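Local atomic coordinates of glycerol-3-phosphate dehydrogenase [NAD(+)] 1 (Saccharomyces cerevisiae, PDB entry 4FGW), a protein that catalyses the NAD-dependent interconversion of dihydroxyacetone phosphate and sn-glycerol 3-phosphate, and thereby drives glycerol production under hyperosmotic stress. Residues Thr47-Val52 against Ala220-Pro225; Ser194-Ala199 against Phe227-Ile232. All blocks are in the same frame, centred on the assembly; numbering follows the deposited sequence.

Contact 1 of 2, residues Thr47-Val52 against Ala220-Pro225; sequences TTIAKV and ALFHRP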
loop_
_atom_site.group_PDB
_atom_site.type_symbol
_atom_site.label_atom_id
_atom_site.label_comp_id
_atom_site.label_asym_id
_atom_site.label_seq_id
_atom_site.Cartn_x
_atom_site.Cartn_y
_atom_site.Cartn_z
ATOM N N THR A 47 24.010 -1.809 -15.618
ATOM C CA THR A 47 25.251 -2.187 -14.921
ATOM C C THR A 47 24.929 -2.878 -13.597
ATOM O O THR A 47 25.576 -3.866 -13.244
ATOM C CB THR A 47 26.170 -0.969 -14.728
ATOM O OG1 THR A 47 26.260 -0.251 -15.951
ATOM C CG2 THR A 47 27.564 -1.346 -14.258
ATOM N N THR A 48 23.925 -2.350 -12.874
ATOM C CA THR A 48 23.458 -2.870 -11.596
ATOM C C THR A 48 22.920 -4.297 -11.757
ATOM O O THR A 48 23.364 -5.189 -11.036
ATOM C CB THR A 48 22.451 -1.896 -10.960
ATOM O OG1 THR A 48 23.034 -0.593 -10.887
ATOM C CG2 THR A 48 22.020 -2.333 -9.581
ATOM N N ILE A 49 22.008 -4.518 -12.723
ATOM C CA ILE A 49 21.454 -5.846 -12.964
ATOM C C ILE A 49 22.509 -6.857 -13.424
ATOM O O ILE A 49 22.436 -8.026 -13.047
ATOM C CB ILE A 49 20.126 -5.829 -13.780
ATOM C CG1 ILE A 49 19.068 -6.752 -13.149
ATOM C CG2 ILE A 49 20.323 -6.135 -15.262
ATOM C CD1 ILE A 49 18.337 -6.174 -11.940
ATOM N N ALA A 50 23.526 -6.377 -14.170
ATOM C CA ALA A 50 24.654 -7.165 -14.662
ATOM C C ALA A 50 25.580 -7.586 -13.514
ATOM O O ALA A 50 26.176 -8.660 -13.579
ATOM C CB ALA A 50 25.422 -6.368 -15.694
ATOM N N LYS A 51 25.682 -6.743 -12.457
ATOM C CA LYS A 51 26.469 -6.999 -11.244
ATOM C C LYS A 51 25.776 -8.109 -10.433
ATOM O O LYS A 51 26.448 -9.028 -9.957
ATOM C CB LYS A 51 26.606 -5.707 -10.414
ATOM C CG LYS A 51 27.365 -5.858 -9.096
ATOM C CD LYS A 51 27.298 -4.583 -8.269
ATOM C CE LYS A 51 27.975 -4.706 -6.927
ATOM N NZ LYS A 51 27.113 -5.375 -5.919
ATOM N N VAL A 52 24.430 -8.019 -10.305
ATOM C CA VAL A 52 23.544 -8.972 -9.622
ATOM C C VAL A 52 23.673 -10.365 -10.290
ATOM O O VAL A 52 23.875 -11.371 -9.598
ATOM C CB VAL A 52 22.083 -8.429 -9.633
ATOM C CG1 VAL A 52 21.053 -9.515 -9.325
ATOM C CG2 VAL A 52 21.927 -7.246 -8.680
ATOM N N ALA A 220 17.368 -18.216 -9.028
ATOM C CA ALA A 220 18.806 -18.341 -8.809
ATOM C C ALA A 220 19.597 -17.236 -9.521
ATOM O O ALA A 220 20.615 -16.794 -8.994
ATOM C CB ALA A 220 19.287 -19.713 -9.265
ATOM N N LEU A 221 19.120 -16.788 -10.702
ATOM C CA LEU A 221 19.774 -15.759 -11.513
ATOM C C LEU A 221 19.720 -14.358 -10.905
ATOM O O LEU A 221 20.705 -13.623 -10.984
ATOM C CB LEU A 221 19.195 -15.749 -12.950
ATOM C CG LEU A 221 19.843 -14.821 -13.992
ATOM C CD1 LEU A 221 21.296 -15.189 -14.244
ATOM C CD2 LEU A 221 19.071 -14.853 -15.287
ATOM N N PHE A 222 18.579 -13.983 -10.316
ATOM C CA PHE A 222 18.395 -12.637 -9.786
ATOM C C PHE A 222 18.427 -12.476 -8.270
ATOM O O PHE A 222 18.785 -11.393 -7.798
ATOM C CB PHE A 222 17.143 -11.988 -10.398
ATOM C CG PHE A 222 17.150 -11.889 -11.907
ATOM C CD1 PHE A 222 17.934 -10.939 -12.557
ATOM C CD2 PHE A 222 16.361 -12.736 -12.680
ATOM C CE1 PHE A 222 17.924 -10.836 -13.946
ATOM C CE2 PHE A 222 16.355 -12.634 -14.073
ATOM C CZ PHE A 222 17.141 -11.689 -14.696
ATOM N N HIS A 223 18.029 -13.517 -7.503
ATOM C CA HIS A 223 17.982 -13.426 -6.038
ATOM C C HIS A 223 19.340 -13.204 -5.384
ATOM O O HIS A 223 20.312 -13.905 -5.688
ATOM C CB HIS A 223 17.243 -14.614 -5.403
ATOM C CG HIS A 223 16.940 -14.418 -3.947
ATOM N ND1 HIS A 223 15.754 -13.851 -3.530
ATOM C CD2 HIS A 223 17.701 -14.685 -2.861
ATOM C CE1 HIS A 223 15.824 -13.803 -2.208
ATOM N NE2 HIS A 223 16.980 -14.287 -1.763
ATOM N N ARG A 224 19.391 -12.215 -4.480
ATOM C CA ARG A 224 20.573 -11.854 -3.690
ATOM C C ARG A 224 20.098 -11.613 -2.248
ATOM O O ARG A 224 18.921 -11.296 -2.073
ATOM C CB ARG A 224 21.248 -10.567 -4.241
ATOM C CG ARG A 224 21.746 -10.616 -5.691
ATOM C CD ARG A 224 22.827 -11.659 -5.970
ATOM N NE ARG A 224 24.075 -11.408 -5.245
ATOM C CZ ARG A 224 24.656 -12.271 -4.420
ATOM N NH1 ARG A 224 24.112 -13.463 -4.202
ATOM N NH2 ARG A 224 25.787 -11.953 -3.807
ATOM N N PRO A 225 20.963 -11.707 -1.207
ATOM C CA PRO A 225 20.488 -11.420 0.165
ATOM C C PRO A 225 19.966 -9.982 0.339
ATOM O O PRO A 225 19.040 -9.750 1.121
ATOM C CB PRO A 225 21.720 -11.698 1.037
ATOM C CG PRO A 225 22.599 -12.596 0.194
ATOM C CD PRO A 225 22.390 -12.095 -1.204
#
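Val-52 holds its CG1 anti to the backbone N (chi1 163°), and this branch meets both Phe-222 and Arg-224. Arg-224 sets CG anti to its own carbonyl carbon (chi1 -60°) and then bends at chi2 and chi3. Val-52 CG1 lies 3.3 Å from Phe-222 O, close to the carbonyl where helix 215-222 ends. The same methyl is 3.9 Å from Arg-224 CG. The two side chains run past each other in opposite directions, and Arg-224 CD comes within 3.8 Å of Val-52 O. Deeper in, Ile-49 CG1 reaches the Phe-222 ring obliquely, 4.3 Å from CE1. Leu-221 CG covers one face of that ring, 4.1 Å above its plane and over its centre.

The contact is made by carbon atoms, partly against backbone carbonyl oxygens, without a hydrogen bond between the segments. Arg-224 NE forms a salt bridge with Glu-55, whose other carboxylate oxygen pairs with Lys-51 NZ, so this shared group probably offsets the two like charges. Asn-56 ND2 binds the carbonyls of Leu-221 and His-223, tying the end of the second helix to the first.

Helix 44-59 begins within the glycine-rich segment Gly-41 to Gly-46, assigned to NAD(+) binding by similarity. The contact thus packs a later helix end and turn against the dinucleotide-binding helix of a Rossmann-type fold.

Contact 2 of 2, residues Ser194-Ala199 against Phe227-Ile232; sequences SETTVA and FHVSVI
Phe-227 and Thr-196 cross at a slant on one face of a parallel strand pair. Phe-227 CG is anti to the backbone N (chi1 -168°), which carries the ring across to the neighbouring strand. There its CZ lies 3.5 Å from Thr-196 CG2. Ser-194 OG meets the same ring at its edge, near the ring plane, 3.8 Å from CD1. Thr-196 and Val-229 stand side by side and point the same way, with their CG2 methyls 3.7 Å apart. Val-198 CG2 then packs on Val-229 CG1, continuing the apolar row. An alanine in place of Phe-227 would probably open a gap beside Thr-196 and leave Trp-45, Ile-49 and Val-52 without the ring they pack on.

The other face is more polar. Glu-195 CG lies 3.8 Å from His-228 CB, and the carboxylate and imidazole planes are 43° apart. Their polar ends bind the second subunit: Glu-195 forms a salt bridge with its Arg-270, and His-228 NE2 a hydrogen bond with its Pro-380 O. Further on, Thr-197 CG2 packs against Ile-232 CG1 at 3.8 Å.

Five backbone hydrogen bonds join the strands in parallel register. The bond from Thr-196 N to His-228 O is 2.8 Å long; that from Val-198 N to Ser-230 O has a nearly straight N-H angle of 172°.

The strands belong to a beta-alpha-beta unit. Its helix 215-222 covers the valine face through Phe-222, and helix 44-59 meets the same face at Phe-227. Helix 235-257 packs on Ala-199 and Ile-232 on the opposite face. Strand 194-199 also pairs antiparallel with strand 175-180.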
loop_
_atom_site.group_PDB
_atom_site.type_symbol
_atom_site.label_atom_id
_atom_site.label_comp_id
_atom_site.label_asym_id
_atom_site.label_seq_id
_atom_site.Cartn_x
_atom_site.Cartn_y
_atom_site.Cartn_z
ATOM N N SER A 194 16.227 -4.211 -0.895
ATOM C CA SER A 194 14.987 -3.966 -1.621
ATOM C C SER A 194 14.534 -5.290 -2.245
ATOM O O SER A 194 15.184 -6.326 -2.050
ATOM C CB SER A 194 15.151 -2.874 -2.683
ATOM O OG SER A 194 16.086 -3.217 -3.694
ATOM N N GLU A 195 13.399 -5.262 -2.963
ATOM C CA GLU A 195 12.843 -6.440 -3.607
ATOM C C GLU A 195 12.551 -6.170 -5.071
ATOM O O GLU A 195 12.505 -5.012 -5.511
ATOM C CB GLU A 195 11.528 -6.858 -2.925
ATOM C CG GLU A 195 11.619 -7.217 -1.451
ATOM C CD GLU A 195 10.295 -7.659 -0.857
ATOM O OE1 GLU A 195 10.272 -8.701 -0.167
ATOM O OE2 GLU A 195 9.274 -6.982 -1.107
ATOM N N THR A 196 12.299 -7.261 -5.815
ATOM C CA THR A 196 11.839 -7.228 -7.195
ATOM C C THR A 196 10.992 -8.448 -7.506
ATOM O O THR A 196 11.149 -9.504 -6.880
ATOM C CB THR A 196 12.973 -6.988 -8.226
ATOM O OG1 THR A 196 12.406 -6.336 -9.357
ATOM C CG2 THR A 196 13.660 -8.282 -8.689
ATOM N N THR A 197 10.112 -8.290 -8.503
ATOM C CA THR A 197 9.315 -9.373 -9.052
ATOM C C THR A 197 9.934 -9.679 -10.415
ATOM O O THR A 197 10.339 -8.761 -11.139
ATOM C CB THR A 197 7.844 -8.981 -9.246
ATOM O OG1 THR A 197 7.396 -8.128 -8.197
ATOM C CG2 THR A 197 6.942 -10.191 -9.374
ATOM N N VAL A 198 10.037 -10.978 -10.728
ATOM C CA VAL A 198 10.455 -11.491 -12.019
ATOM C C VAL A 198 9.256 -12.302 -12.516
ATOM O O VAL A 198 8.794 -13.208 -11.819
ATOM C CB VAL A 198 11.772 -12.319 -12.004
ATOM C CG1 VAL A 198 12.103 -12.837 -13.407
ATOM C CG2 VAL A 198 12.935 -11.497 -11.464
ATOM N N ALA A 199 8.722 -11.940 -13.692
ATOM C CA ALA A 199 7.589 -12.644 -14.292
ATOM C C ALA A 199 7.990 -13.281 -15.601
ATOM O O ALA A 199 8.672 -12.653 -16.408
ATOM C CB ALA A 199 6.419 -11.707 -14.488
ATOM N N PHE A 227 18.719 -8.286 -2.330
ATOM C CA PHE A 227 17.773 -8.089 -3.434
ATOM C C PHE A 227 16.852 -9.295 -3.526
ATOM O O PHE A 227 17.150 -10.253 -4.258
ATOM C CB PHE A 227 18.567 -7.880 -4.747
ATOM C CG PHE A 227 17.813 -7.382 -5.956
ATOM C CD1 PHE A 227 17.085 -6.194 -5.904
ATOM C CD2 PHE A 227 17.919 -8.038 -7.177
ATOM C CE1 PHE A 227 16.442 -5.699 -7.041
ATOM C CE2 PHE A 227 17.283 -7.536 -8.313
ATOM C CZ PHE A 227 16.564 -6.361 -8.240
ATOM N N HIS A 228 15.749 -9.265 -2.748
ATOM C CA HIS A 228 14.784 -10.364 -2.695
ATOM C C HIS A 228 13.990 -10.483 -3.991
ATOM O O HIS A 228 13.453 -9.492 -4.486
ATOM C CB HIS A 228 13.862 -10.245 -1.471
ATOM C CG HIS A 228 14.503 -10.606 -0.163
ATOM N ND1 HIS A 228 15.870 -10.767 -0.040
ATOM C CD2 HIS A 228 13.933 -10.814 1.041
ATOM C CE1 HIS A 228 16.084 -11.081 1.227
ATOM N NE2 HIS A 228 14.947 -11.113 1.916
ATOM N N VAL A 229 13.951 -11.702 -4.550
ATOM C CA VAL A 229 13.273 -11.980 -5.806
ATOM C C VAL A 229 12.100 -12.928 -5.624
ATOM O O VAL A 229 12.234 -13.975 -4.987
ATOM C CB VAL A 229 14.287 -12.459 -6.904
ATOM C CG1 VAL A 229 13.590 -13.033 -8.135
ATOM C CG2 VAL A 229 15.222 -11.324 -7.311
ATOM N N SER A 230 10.948 -12.551 -6.193
ATOM C CA SER A 230 9.750 -13.383 -6.242
ATOM C C SER A 230 9.488 -13.649 -7.727
ATOM O O SER A 230 9.380 -12.702 -8.506
ATOM C CB SER A 230 8.567 -12.670 -5.600
ATOM O OG SER A 230 7.362 -13.368 -5.871
ATOM N N VAL A 231 9.452 -14.926 -8.122
ATOM C CA VAL A 231 9.237 -15.332 -9.512
ATOM C C VAL A 231 7.799 -15.798 -9.730
ATOM O O VAL A 231 7.322 -16.699 -9.039
ATOM C CB VAL A 231 10.273 -16.359 -10.050
ATOM C CG1 VAL A 231 10.238 -16.417 -11.577
ATOM C CG2 VAL A 231 11.679 -16.034 -9.565
ATOM N N ILE A 232 7.112 -15.166 -10.692
ATOM C CA ILE A 232 5.719 -15.461 -11.050
ATOM C C ILE A 232 5.573 -15.636 -12.569
ATOM O O ILE A 232 6.569 -15.570 -13.293
ATOM C CB ILE A 232 4.733 -14.396 -10.463
ATOM C CG1 ILE A 232 5.011 -12.975 -11.016
ATOM C CG2 ILE A 232 4.720 -14.430 -8.925
ATOM C CD1 ILE A 232 3.840 -12.021 -10.982
#

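From the N terminus the chain passes through 47-52 on helix 44-59, then strand 194-199, then 220-225, and finally strand 227-232. Contact 1 closes a long loop of 167 residues that takes in most of the nucleotide-binding sheet. Contact 2 closes a short one of 27 residues around helix 215-222. The segments alternate, so the two loops cross. They also touch: His-223 ND1 probably accepts a hydrogen bond from Val-229 N, and Phe-222 packs on Phe-227 and Val-229. Together they tie the first Rossmann helix to the last two strands of the mixed sheet. Both contacts also reach the second subunit.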